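Local coordinates for protein histidine kinase (Synechocystis sp., PDB 5DFY) that carries a cyanobacteriochrome GAF domain that binds phycocyanobilin covalently and senses light, and as a whole protein probably acts as a phosphorelay sensor histidine kinase, at residues A[119-123]-A[153-157]; A[61-66]-A[184-188]; A[103-107]-A[142-148]. All coordinates share one frame; numbering follows the deposited sequence.

In the fold
From the N terminus, helix 50-66 supplies the first half of contact 2, whose partner on helix 179-203 comes so late that all five strands of the sheet lie in the loop it closes. Contacts 1 and 3 both nest inside that loop. Between them the chain runs through 103-107, 119-123, 142-148 and 153-157 in turn, so these two cross; both touch phycocyanobilin, though their own centres lie on opposite sides of the chain's centre. Contact 3 ties the loop before helix 109-113 to helix 137-145; contact 1 lays the loop before strand 125-127 on strand 150-158. Contact 2 pairs the two helices, and its Leu185 packs on Val154 of contact 1.

Contact 1 (A[119-123]-A[153-157]); sequences YRNHE and TVPVF. With CYC (phycocyanobilin), chain B.
Tyr119 lies across Pro155 and reaches Thr153 with its hydroxyl, bringing the loop 119-123 down on strand 150-158. With CG placed beside its backbone N (chi1 -64°), the ring extends along the strand toward the bilin. Its CB touches Pro155 CB at 4.0 Å. Farther out, CD1 lies 3.8 Å from CD of Pro155, CE1 approaches the carbonyl oxygen of Thr153, and CE2 meets the methyl CMA of phycocyanobilin at 3.6 Å. At the tip, OH donates to Thr153 O over 3.2 Å; the donor stands above the carbonyl plane, 63° out of it, rather than on a lone pair. A tyrosine suits this place because its ring packs on Pro155 and the bilin methyl while its hydroxyl can donate to a strand carbonyl at the pocket wall. Thr153 turns its own hydroxyl to the chromophore, OG1 donating to OB of phycocyanobilin at 2.9 Å.

At the other end of the contact, His122 and Phe157 form an offset stack, with centroids 3.8 Å apart and planes at 14°. His122 CE1 sits over the centre of the phenyl ring, whereas the carbonyl oxygens of Tyr119 and Arg120 approach that ring at its edge. His122 NE2 makes a weak hydrogen bond to Glu160 of the second subunit. Between the two ends Pro155, whose ring faces the loop, brings CD to 3.4 Å from Glu123 O.

A loop packed on a sheet strand beside the bilin in this way forms part of the chromophore pocket of a bilin-binding GAF domain.

Contact 2 (A[61-66]-A[184-188]); sequences EVRHLL and LLHQI
Val62 holds CG1 opposite its backbone N (chi1 173°) and CG2 beside it, which lets both methyls straddle CD1 of Leu185, whose own CG is likewise swung away from the backbone N (chi1 -169°). CG1 and CG2 of Val62 each stand 3.7 Å from that Leu185 methyl, and the two side chains cross at about a right angle. CG2 also meets Ile188 CG2 at 3.7 Å, and is thus shared by two residues of the facing helix. One turn later, Leu65 CD1 touches the end of Ile188, CD1, at 4.0 Å. More loosely, Leu66 CD2 lies 4.5 Å from Leu184 CD2. Branched aliphatic residues suit these positions, since the segment axes run nearly antiparallel, at 163°, and approach to 11.4 Å, a separation that side chains must fill from both helices.

Below this layer, Leu185 reaches Leu166 and Ala168 of strand 161-170 and Val62 reaches Val71 of strand 70-76, so the helix pair is seated on the sheet. Leu184 also packs on Phe205 of the second subunit. The chemistry across the pair is almost wholly apolar, with Glu61 at the exposed border: shape and burial, rather than polar direction, hold these stretches of the two helices together.

Contact 3 (A[103-107]-A[142-148]); sequences FPLWQ and NLRRFEI. With CYC (phycocyanobilin), chain B.
Oxygen OC of phycocyanobilin is gripped by two side chains: Asn142 ND2 donates over 2.7 Å in a nearly straight bond (165°), and Trp106 NE1 adds a weak, bent one at 2.9 Å (119°). The indole N-H also makes a weak bond to Asp108. Arg145 NH1 donates to Asn142 OD1 at 2.9 Å, steadying the amide, and to Leu105 O at 3.1 Å, nearly along the C=O axis. Asparagine suits this place because it can accept from the arginine and donate to the bilin at once. A water accepts from both Asn142 ND2 and Gln107 N, bridging the segments.

The bilin covers one face of Trp106, CZ2 coming within 3.4 Å of its C1B, and Asn142 CB makes a CH-pi contact over the other. Trp106 CE3 meets Phe146 CD2 at 3.5 Å, the rings being oblique; Leu143 CD2 and Ile148 CD1 meet CH2 and CZ3 obliquely. With an alanine in place of Trp106, the bilin would probably lose its aromatic cover over ring B and one N-H at OC, and a gap would open beside Phe146. Pro104 CG packs 3.5 Å from Phe146 CE1.

Helix 137-145 ends here in a Schellman motif with Glu147 at positive phi, and Trp106 lies between that end and Phe84 of strand 82-89.

Contact 1 (A[119-123]-A[153-157])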
loop_
_atom_site.group_PDB
_atom_site.type_symbol
_atom_site.label_atom_id
_atom_site.label_comp_id
_atom_site.label_asym_id
_atom_site.label_seq_id
_atom_site.Cartn_x
_atom_site.Cartn_y
_atom_site.Cartn_z
ATOM N N TYR A 119 0.188 16.257 -5.036
ATOM C CA TYR A 119 -0.211 14.868 -5.019
ATOM C C TYR A 119 0.692 14.041 -4.099
ATOM O O TYR A 119 0.260 13.024 -3.558
ATOM C CB TYR A 119 -0.214 14.337 -6.452
ATOM C CG TYR A 119 -1.257 15.066 -7.263
ATOM C CD1 TYR A 119 -2.591 14.808 -7.059
ATOM C CD2 TYR A 119 -0.915 16.026 -8.200
ATOM C CE1 TYR A 119 -3.569 15.478 -7.740
ATOM C CE2 TYR A 119 -1.907 16.716 -8.900
ATOM C CZ TYR A 119 -3.227 16.418 -8.663
ATOM O OH TYR A 119 -4.248 17.056 -9.343
ATOM N N ARG A 120 1.905 14.538 -3.857
ATOM C CA ARG A 120 2.815 13.943 -2.868
ATOM C C ARG A 120 2.168 13.895 -1.481
ATOM O O ARG A 120 2.469 13.011 -0.675
ATOM C CB ARG A 120 4.104 14.745 -2.775
ATOM C CG ARG A 120 4.953 14.795 -4.038
ATOM C CD ARG A 120 6.095 15.843 -3.895
ATOM N NE ARG A 120 5.638 17.236 -3.893
ATOM C CZ ARG A 120 6.448 18.290 -3.813
ATOM N NH1 ARG A 120 7.765 18.116 -3.730
ATOM N NH2 ARG A 120 5.951 19.520 -3.828
ATOM N N ASN A 121 1.304 14.871 -1.205
ATOM C CA ASN A 121 0.600 14.972 0.078
ATOM C C ASN A 121 -0.833 14.399 0.075
ATOM O O ASN A 121 -1.640 14.747 0.914
ATOM C CB ASN A 121 0.549 16.439 0.510
ATOM C CG ASN A 121 0.187 16.626 1.979
ATOM O OD1 ASN A 121 0.615 15.864 2.857
ATOM N ND2 ASN A 121 -0.615 17.636 2.243
ATOM N N HIS A 122 -1.137 13.501 -0.865
ATOM C CA HIS A 122 -2.475 12.885 -0.972
ATOM C C HIS A 122 -3.585 13.899 -1.245
ATOM O O HIS A 122 -4.743 13.667 -0.895
ATOM C CB HIS A 122 -2.816 12.074 0.276
ATOM C CG HIS A 122 -1.861 10.958 0.540
ATOM N ND1 HIS A 122 -2.087 9.664 0.114
ATOM C CD2 HIS A 122 -0.675 10.936 1.193
ATOM C CE1 HIS A 122 -1.083 8.896 0.491
ATOM N NE2 HIS A 122 -0.209 9.638 1.141
ATOM N N GLU A 123 -3.233 15.020 -1.858
ATOM C CA GLU A 123 -4.201 16.075 -2.139
ATOM C C GLU A 123 -4.755 15.937 -3.548
ATOM O O GLU A 123 -4.070 15.439 -4.437
ATOM C CB GLU A 123 -3.576 17.455 -2.017
ATOM C CG GLU A 123 -3.186 17.838 -0.612
ATOM C CD GLU A 123 -2.450 19.185 -0.579
ATOM O OE1 GLU A 123 -2.787 20.071 -1.398
ATOM O OE2 GLU A 123 -1.522 19.346 0.245
ATOM N N THR A 153 -8.724 15.741 -10.455
ATOM C CA THR A 153 -7.574 14.872 -10.607
ATOM C C THR A 153 -7.038 14.550 -9.217
ATOM O O THR A 153 -6.799 15.442 -8.413
ATOM C CB THR A 153 -6.519 15.528 -11.541
ATOM O OG1 THR A 153 -7.122 15.695 -12.836
ATOM C CG2 THR A 153 -5.273 14.678 -11.694
ATOM N N VAL A 154 -6.912 13.251 -8.944
ATOM C CA VAL A 154 -6.543 12.739 -7.615
ATOM C C VAL A 154 -5.316 11.842 -7.719
ATOM O O VAL A 154 -4.991 11.333 -8.786
ATOM C CB VAL A 154 -7.694 11.971 -6.962
ATOM C CG1 VAL A 154 -8.922 12.820 -6.871
ATOM C CG2 VAL A 154 -8.015 10.699 -7.722
ATOM N N PRO A 155 -4.610 11.636 -6.595
ATOM C CA PRO A 155 -3.405 10.817 -6.639
ATOM C C PRO A 155 -3.664 9.328 -6.523
ATOM O O PRO A 155 -4.610 8.931 -5.843
ATOM C CB PRO A 155 -2.614 11.300 -5.411
ATOM C CG PRO A 155 -3.618 11.828 -4.494
ATOM C CD PRO A 155 -4.818 12.271 -5.280
ATOM N N VAL A 156 -2.833 8.531 -7.189
ATOM C CA VAL A 156 -2.862 7.086 -7.073
ATOM C C VAL A 156 -1.588 6.642 -6.366
ATOM O O VAL A 156 -0.493 6.734 -6.953
ATOM C CB VAL A 156 -2.955 6.412 -8.449
ATOM C CG1 VAL A 156 -3.015 4.911 -8.271
ATOM C CG2 VAL A 156 -4.173 6.906 -9.218
ATOM N N PHE A 157 -1.729 6.158 -5.133
ATOM C CA PHE A 157 -0.612 5.613 -4.371
ATOM C C PHE A 157 -0.599 4.105 -4.468
ATOM O O PHE A 157 -1.624 3.451 -4.286
ATOM C CB PHE A 157 -0.669 6.037 -2.900
ATOM C CG PHE A 157 -0.078 7.385 -2.652
ATOM C CD1 PHE A 157 -0.790 8.524 -2.966
ATOM C CD2 PHE A 157 1.208 7.514 -2.137
ATOM C CE1 PHE A 157 -0.250 9.782 -2.781
ATOM C CE2 PHE A 157 1.755 8.774 -1.942
ATOM C CZ PHE A 157 1.026 9.900 -2.261
HETATM C CHA CYC B . -0.209 22.562 -12.720
HETATM N NA CYC B . -0.544 20.539 -14.218
HETATM C C1A CYC B . -0.696 21.343 -12.998
HETATM C C2A CYC B . -1.555 20.539 -12.065
HETATM C C3A CYC B . -1.909 19.294 -12.705
HETATM C C4A CYC B . -1.292 19.302 -14.041
HETATM C CMA CYC B . -2.749 18.213 -12.075
HETATM C CAA CYC B . -1.901 20.971 -10.651
HETATM C CBA CYC B . -0.632 20.560 -9.872
HETATM C CGA CYC B . -0.586 20.937 -8.392
HETATM O O1A CYC B . -1.403 21.775 -7.950
HETATM O O2A CYC B . 0.288 20.436 -7.602
HETATM C CHB CYC B . -1.270 18.257 -15.103
HETATM N NB CYC B . -3.648 17.481 -14.903
HETATM C C1B CYC B . -2.213 17.349 -15.284
HETATM C C2B CYC B . -2.025 16.045 -15.930
HETATM C C3B CYC B . -3.258 15.382 -15.971
HETATM C C4B CYC B . -4.305 16.238 -15.370
HETATM C CMB CYC B . -0.689 15.557 -16.447
HETATM C CAB CYC B . -3.526 13.998 -16.551
HETATM C CBB CYC B . -3.892 13.027 -15.438
HETATM O OB CYC B . -5.485 16.026 -15.226
HETATM N NC CYC B . 1.638 22.389 -17.889
HETATM C C1C CYC B . 1.661 22.142 -19.102
HETATM C C2C CYC B . 2.765 23.208 -19.877
HETATM C C3C CYC B . 3.564 23.610 -18.925
HETATM C C4C CYC B . 2.632 23.545 -17.605
HETATM C CMC CYC B . 3.431 22.504 -21.114
HETATM C CAC CYC B . 4.239 25.085 -19.068
HETATM C CBC CYC B . 5.319 25.019 -20.123
HETATM O OC CYC B . 1.021 21.291 -19.688
HETATM C CHD CYC B . 2.805 24.263 -16.486
HETATM N ND CYC B . 1.239 23.003 -14.872
HETATM C C1D CYC B . 1.982 24.088 -15.251
HETATM C C2D CYC B . 1.873 25.066 -14.304
HETATM C C3D CYC B . 1.071 24.592 -13.318
HETATM C C4D CYC B . 0.680 23.305 -13.675
HETATM C CMD CYC B . 2.578 26.412 -14.395
HETATM C CAD CYC B . 0.674 25.323 -12.060
HETATM C CBD CYC B . -0.709 25.925 -12.204
HETATM C CGD CYC B . -0.688 27.018 -13.258
HETATM O O1D CYC B . -1.255 26.858 -14.372
HETATM O O2D CYC B . -0.093 28.109 -13.038
#

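Contact 2 (A[61-66]-A[184-188])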
loop_
_atom_site.group_PDB
_atom_site.type_symbol
_atom_site.label_atom_id
_atom_site.label_comp_id
_atom_site.label_asym_id
_atom_site.label_seq_id
_atom_site.Cartn_x
_atom_site.Cartn_y
_atom_site.Cartn_z
ATOM N N GLU A 61 -15.615 2.606 -14.513
ATOM C CA GLU A 61 -16.402 2.800 -13.306
ATOM C C GLU A 61 -16.508 4.289 -12.949
ATOM O O GLU A 61 -17.601 4.781 -12.658
ATOM C CB GLU A 61 -15.790 1.985 -12.151
ATOM C CG GLU A 61 -16.465 2.202 -10.791
ATOM C CD GLU A 61 -15.756 1.466 -9.643
ATOM O OE1 GLU A 61 -14.503 1.406 -9.624
ATOM O OE2 GLU A 61 -16.466 0.957 -8.753
ATOM N N VAL A 62 -15.386 5.004 -12.998
ATOM C CA VAL A 62 -15.391 6.435 -12.718
ATOM C C VAL A 62 -16.324 7.158 -13.681
ATOM O O VAL A 62 -17.134 7.987 -13.274
ATOM C CB VAL A 62 -13.983 7.030 -12.799
ATOM C CG1 VAL A 62 -14.032 8.543 -12.682
ATOM C CG2 VAL A 62 -13.101 6.412 -11.726
ATOM N N ARG A 63 -16.207 6.845 -14.966
ATOM C CA ARG A 63 -16.953 7.585 -15.970
ATOM C C ARG A 63 -18.439 7.334 -15.754
ATOM O O ARG A 63 -19.247 8.251 -15.876
ATOM C CB ARG A 63 -16.535 7.186 -17.386
ATOM C CG ARG A 63 -17.213 8.081 -18.444
ATOM C CD ARG A 63 -16.506 8.034 -19.788
ATOM N NE ARG A 63 -16.541 6.723 -20.426
ATOM C CZ ARG A 63 -17.559 6.249 -21.147
ATOM N NH1 ARG A 63 -18.665 6.963 -21.306
ATOM N NH2 ARG A 63 -17.465 5.052 -21.710
ATOM N N HIS A 64 -18.758 6.088 -15.418
ATOM C CA HIS A 64 -20.118 5.669 -15.106
ATOM C C HIS A 64 -20.652 6.367 -13.841
ATOM O O HIS A 64 -21.737 6.956 -13.861
ATOM C CB HIS A 64 -20.139 4.145 -14.959
ATOM C CG HIS A 64 -21.503 3.571 -14.747
ATOM N ND1 HIS A 64 -21.807 2.747 -13.685
ATOM C CD2 HIS A 64 -22.641 3.695 -15.467
ATOM C CE1 HIS A 64 -23.078 2.394 -13.755
ATOM N NE2 HIS A 64 -23.607 2.955 -14.828
ATOM N N LEU A 65 -19.888 6.340 -12.754
ATOM C CA LEU A 65 -20.373 6.901 -11.498
ATOM C C LEU A 65 -20.477 8.407 -11.487
ATOM O O LEU A 65 -21.402 8.954 -10.879
ATOM C CB LEU A 65 -19.483 6.471 -10.331
ATOM C CG LEU A 65 -19.509 4.979 -10.017
ATOM C CD1 LEU A 65 -18.480 4.670 -8.927
ATOM C CD2 LEU A 65 -20.885 4.538 -9.568
ATOM N N LEU A 66 -19.518 9.086 -12.118
ATOM C CA LEU A 66 -19.503 10.536 -12.142
ATOM C C LEU A 66 -20.224 11.138 -13.342
ATOM O O LEU A 66 -20.433 12.332 -13.384
ATOM C CB LEU A 66 -18.073 11.064 -12.136
ATOM C CG LEU A 66 -17.265 10.807 -10.874
ATOM C CD1 LEU A 66 -15.888 11.436 -10.985
ATOM C CD2 LEU A 66 -18.007 11.331 -9.652
ATOM N N LEU A 184 -15.186 10.569 -3.234
ATOM C CA LEU A 184 -15.381 9.286 -3.887
ATOM C C LEU A 184 -14.211 8.962 -4.815
ATOM O O LEU A 184 -13.662 7.870 -4.779
ATOM C CB LEU A 184 -16.698 9.280 -4.676
ATOM C CG LEU A 184 -16.906 8.040 -5.547
ATOM C CD1 LEU A 184 -17.017 6.764 -4.724
ATOM C CD2 LEU A 184 -18.146 8.256 -6.381
ATOM N N LEU A 185 -13.821 9.913 -5.653
ATOM C CA LEU A 185 -12.748 9.636 -6.605
ATOM C C LEU A 185 -11.441 9.368 -5.863
ATOM O O LEU A 185 -10.646 8.514 -6.260
ATOM C CB LEU A 185 -12.583 10.775 -7.608
ATOM C CG LEU A 185 -11.665 10.430 -8.780
ATOM C CD1 LEU A 185 -12.188 9.252 -9.557
ATOM C CD2 LEU A 185 -11.523 11.629 -9.687
ATOM N N HIS A 186 -11.236 10.086 -4.763
ATOM C CA HIS A 186 -10.064 9.875 -3.917
ATOM C C HIS A 186 -9.984 8.404 -3.471
ATOM O O HIS A 186 -8.919 7.788 -3.533
ATOM C CB HIS A 186 -10.115 10.804 -2.690
ATOM C CG HIS A 186 -8.880 10.746 -1.843
ATOM N ND1 HIS A 186 -7.902 11.708 -1.883
ATOM C CD2 HIS A 186 -8.479 9.829 -0.931
ATOM C CE1 HIS A 186 -6.919 11.370 -1.054
ATOM N NE2 HIS A 186 -7.253 10.248 -0.456
ATOM N N GLN A 187 -11.115 7.835 -3.059
ATOM C CA GLN A 187 -11.118 6.434 -2.633
ATOM C C GLN A 187 -11.010 5.448 -3.805
ATOM O O GLN A 187 -10.382 4.399 -3.672
ATOM C CB GLN A 187 -12.364 6.114 -1.814
ATOM C CG GLN A 187 -12.412 6.823 -0.456
ATOM C CD GLN A 187 -11.139 6.634 0.343
ATOM O OE1 GLN A 187 -10.537 5.553 0.353
ATOM N NE2 GLN A 187 -10.692 7.702 0.988
ATOM N N ILE A 188 -11.644 5.758 -4.933
ATOM C CA ILE A 188 -11.494 4.900 -6.106
ATOM C C ILE A 188 -10.014 4.816 -6.488
ATOM O O ILE A 188 -9.492 3.747 -6.846
ATOM C CB ILE A 188 -12.351 5.419 -7.296
ATOM C CG1 ILE A 188 -13.820 5.225 -6.964
ATOM C CG2 ILE A 188 -11.999 4.681 -8.597
ATOM C CD1 ILE A 188 -14.761 5.832 -7.945
#

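Contact 3 (A[103-107]-A[142-148])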
loop_
_atom_site.group_PDB
_atom_site.type_symbol
_atom_site.label_atom_id
_atom_site.label_comp_id
_atom_site.label_asym_id
_atom_site.label_seq_id
_atom_site.Cartn_x
_atom_site.Cartn_y
_atom_site.Cartn_z
ATOM N N PHE A 103 -0.771 7.304 -26.929
ATOM C CA PHE A 103 -1.361 8.507 -26.375
ATOM C C PHE A 103 -0.513 9.708 -26.668
ATOM O O PHE A 103 0.701 9.581 -26.849
ATOM C CB PHE A 103 -1.520 8.380 -24.853
ATOM C CG PHE A 103 -2.571 7.413 -24.432
ATOM C CD1 PHE A 103 -2.285 6.071 -24.273
ATOM C CD2 PHE A 103 -3.864 7.851 -24.202
ATOM C CE1 PHE A 103 -3.253 5.185 -23.878
ATOM C CE2 PHE A 103 -4.852 6.963 -23.808
ATOM C CZ PHE A 103 -4.555 5.636 -23.648
ATOM N N PRO A 104 -1.119 10.893 -26.669
ATOM C CA PRO A 104 -0.310 12.101 -26.766
ATOM C C PRO A 104 0.490 12.342 -25.502
ATOM O O PRO A 104 0.206 11.726 -24.470
ATOM C CB PRO A 104 -1.343 13.204 -26.950
ATOM C CG PRO A 104 -2.565 12.671 -26.251
ATOM C CD PRO A 104 -2.553 11.202 -26.526
ATOM N N LEU A 105 1.474 13.226 -25.596
ATOM C CA LEU A 105 2.270 13.633 -24.444
ATOM C C LEU A 105 1.704 14.893 -23.815
ATOM O O LEU A 105 1.296 15.824 -24.501
ATOM C CB LEU A 105 3.720 13.884 -24.845
ATOM C CG LEU A 105 4.425 12.682 -25.444
ATOM C CD1 LEU A 105 5.781 13.123 -25.953
ATOM C CD2 LEU A 105 4.555 11.554 -24.425
ATOM N N TRP A 106 1.677 14.908 -22.493
ATOM C CA TRP A 106 1.343 16.107 -21.746
ATOM C C TRP A 106 2.568 16.402 -20.892
ATOM O O TRP A 106 2.790 15.775 -19.851
ATOM C CB TRP A 106 0.075 15.888 -20.922
ATOM C CG TRP A 106 -0.393 17.044 -20.101
ATOM C CD1 TRP A 106 0.336 18.118 -19.666
ATOM C CD2 TRP A 106 -1.716 17.227 -19.588
ATOM N NE1 TRP A 106 -0.457 18.951 -18.908
ATOM C CE2 TRP A 106 -1.718 18.422 -18.844
ATOM C CE3 TRP A 106 -2.898 16.483 -19.676
ATOM C CZ2 TRP A 106 -2.852 18.893 -18.206
ATOM C CZ3 TRP A 106 -4.028 16.958 -19.043
ATOM C CH2 TRP A 106 -3.999 18.147 -18.315
ATOM N N GLN A 107 3.327 17.256 -21.297
ATOM C CA GLN A 107 4.624 17.509 -20.694
ATOM C C GLN A 107 4.484 18.615 -19.687
ATOM O O GLN A 107 4.825 19.771 -19.948
ATOM C CB GLN A 107 5.647 17.872 -21.757
ATOM C CG GLN A 107 5.958 16.724 -22.679
ATOM C CD GLN A 107 6.916 17.117 -23.770
ATOM O OE1 GLN A 107 7.008 18.290 -24.139
ATOM N NE2 GLN A 107 7.647 16.134 -24.296
ATOM N N ASN A 142 -2.769 23.190 -22.989
ATOM C CA ASN A 142 -2.868 21.745 -23.006
ATOM C C ASN A 142 -4.247 21.286 -22.564
ATOM O O ASN A 142 -4.757 20.309 -23.089
ATOM C CB ASN A 142 -1.784 21.111 -22.133
ATOM C CG ASN A 142 -0.575 20.680 -22.942
ATOM O OD1 ASN A 142 -0.669 20.461 -24.151
ATOM N ND2 ASN A 142 0.563 20.551 -22.281
ATOM N N LEU A 143 -4.855 21.991 -21.616
ATOM C CA LEU A 143 -6.215 21.659 -21.202
ATOM C C LEU A 143 -7.160 21.782 -22.398
ATOM O O LEU A 143 -7.949 20.875 -22.663
ATOM C CB LEU A 143 -6.665 22.541 -20.046
ATOM C CG LEU A 143 -5.907 22.266 -18.729
ATOM C CD1 LEU A 143 -6.005 23.434 -17.774
ATOM C CD2 LEU A 143 -6.463 21.005 -18.062
ATOM N N ARG A 144 -7.073 22.891 -23.124
ATOM C CA ARG A 144 -7.892 23.070 -24.323
ATOM C C ARG A 144 -7.620 22.008 -25.379
ATOM O O ARG A 144 -8.544 21.475 -26.001
ATOM C CB ARG A 144 -7.648 24.462 -24.911
ATOM C CG ARG A 144 -8.139 25.565 -24.041
ATOM C CD ARG A 144 -7.602 26.884 -24.561
ATOM N NE ARG A 144 -8.299 28.003 -23.965
ATOM C CZ ARG A 144 -7.981 29.271 -24.191
ATOM N NH1 ARG A 144 -6.965 29.564 -24.983
ATOM N NH2 ARG A 144 -8.672 30.237 -23.610
ATOM N N ARG A 145 -6.346 21.684 -25.578
ATOM C CA ARG A 145 -5.942 20.690 -26.563
ATOM C C ARG A 145 -6.593 19.338 -26.280
ATOM O O ARG A 145 -6.995 18.611 -27.193
ATOM C CB ARG A 145 -4.407 20.580 -26.564
ATOM C CG ARG A 145 -3.802 19.473 -27.366
ATOM C CD ARG A 145 -2.275 19.467 -27.115
ATOM N NE ARG A 145 -1.655 18.214 -27.528
ATOM C CZ ARG A 145 -0.598 17.653 -26.943
ATOM N NH1 ARG A 145 -0.017 18.216 -25.889
ATOM N NH2 ARG A 145 -0.130 16.504 -27.411
ATOM N N PHE A 146 -6.706 19.006 -24.995
ATOM C CA PHE A 146 -7.300 17.745 -24.591
ATOM C C PHE A 146 -8.801 17.861 -24.303
ATOM O O PHE A 146 -9.422 16.937 -23.779
ATOM C CB PHE A 146 -6.536 17.207 -23.382
ATOM C CG PHE A 146 -5.098 16.859 -23.706
ATOM C CD1 PHE A 146 -4.775 16.195 -24.883
ATOM C CD2 PHE A 146 -4.080 17.214 -22.859
ATOM C CE1 PHE A 146 -3.462 15.897 -25.183
ATOM C CE2 PHE A 146 -2.772 16.918 -23.164
ATOM C CZ PHE A 146 -2.467 16.257 -24.307
ATOM N N GLU A 147 -9.401 18.968 -24.716
ATOM C CA GLU A 147 -10.841 19.207 -24.600
ATOM C C GLU A 147 -11.312 19.082 -23.140
ATOM O O GLU A 147 -12.361 18.520 -22.853
ATOM C CB GLU A 147 -11.641 18.266 -25.521
ATOM C CG GLU A 147 -13.023 18.828 -25.825
ATOM C CD GLU A 147 -13.790 18.070 -26.896
ATOM O OE1 GLU A 147 -13.431 16.924 -27.252
ATOM O OE2 GLU A 147 -14.785 18.630 -27.399
ATOM N N ILE A 148 -10.522 19.639 -22.231
ATOM C CA ILE A 148 -10.839 19.624 -20.810
ATOM C C ILE A 148 -11.418 20.980 -20.411
ATOM O O ILE A 148 -10.708 21.983 -20.424
ATOM C CB ILE A 148 -9.592 19.329 -19.958
ATOM C CG1 ILE A 148 -9.068 17.918 -20.269
ATOM C CG2 ILE A 148 -9.955 19.421 -18.491
ATOM C CD1 ILE A 148 -7.659 17.635 -19.741
HETATM C CHA CYC B . -0.209 22.562 -12.720
HETATM N NA CYC B . -0.544 20.539 -14.218
HETATM C C1A CYC B . -0.696 21.343 -12.998
HETATM C C2A CYC B . -1.555 20.539 -12.065
HETATM C C3A CYC B . -1.909 19.294 -12.705
HETATM C C4A CYC B . -1.292 19.302 -14.041
HETATM C CMA CYC B . -2.749 18.213 -12.075
HETATM C CAA CYC B . -1.901 20.971 -10.651
HETATM C CBA CYC B . -0.632 20.560 -9.872
HETATM C CGA CYC B . -0.586 20.937 -8.392
HETATM O O1A CYC B . -1.403 21.775 -7.950
HETATM O O2A CYC B . 0.288 20.436 -7.602
HETATM C CHB CYC B . -1.270 18.257 -15.103
HETATM N NB CYC B . -3.648 17.481 -14.903
HETATM C C1B CYC B . -2.213 17.349 -15.284
HETATM C C2B CYC B . -2.025 16.045 -15.930
HETATM C C3B CYC B . -3.258 15.382 -15.971
HETATM C C4B CYC B . -4.305 16.238 -15.370
HETATM C CMB CYC B . -0.689 15.557 -16.447
HETATM C CAB CYC B . -3.526 13.998 -16.551
HETATM C CBB CYC B . -3.892 13.027 -15.438
HETATM O OB CYC B . -5.485 16.026 -15.226
HETATM N NC CYC B . 1.638 22.389 -17.889
HETATM C C1C CYC B . 1.661 22.142 -19.102
HETATM C C2C CYC B . 2.765 23.208 -19.877
HETATM C C3C CYC B . 3.564 23.610 -18.925
HETATM C C4C CYC B . 2.632 23.545 -17.605
HETATM C CMC CYC B . 3.431 22.504 -21.114
HETATM C CAC CYC B . 4.239 25.085 -19.068
HETATM C CBC CYC B . 5.319 25.019 -20.123
HETATM O OC CYC B . 1.021 21.291 -19.688
HETATM C CHD CYC B . 2.805 24.263 -16.486
HETATM N ND CYC B . 1.239 23.003 -14.872
HETATM C C1D CYC B . 1.982 24.088 -15.251
HETATM C C2D CYC B . 1.873 25.066 -14.304
HETATM C C3D CYC B . 1.071 24.592 -13.318
HETATM C C4D CYC B . 0.680 23.305 -13.675
HETATM C CMD CYC B . 2.578 26.412 -14.395
HETATM C CAD CYC B . 0.674 25.323 -12.060
HETATM C CBD CYC B . -0.709 25.925 -12.204
HETATM C CGD CYC B . -0.688 27.018 -13.258
HETATM O O1D CYC B . -1.255 26.858 -14.372
HETATM O O2D CYC B . -0.093 28.109 -13.038
HETATM O O HOH W 1 2.946 19.074 -23.869
#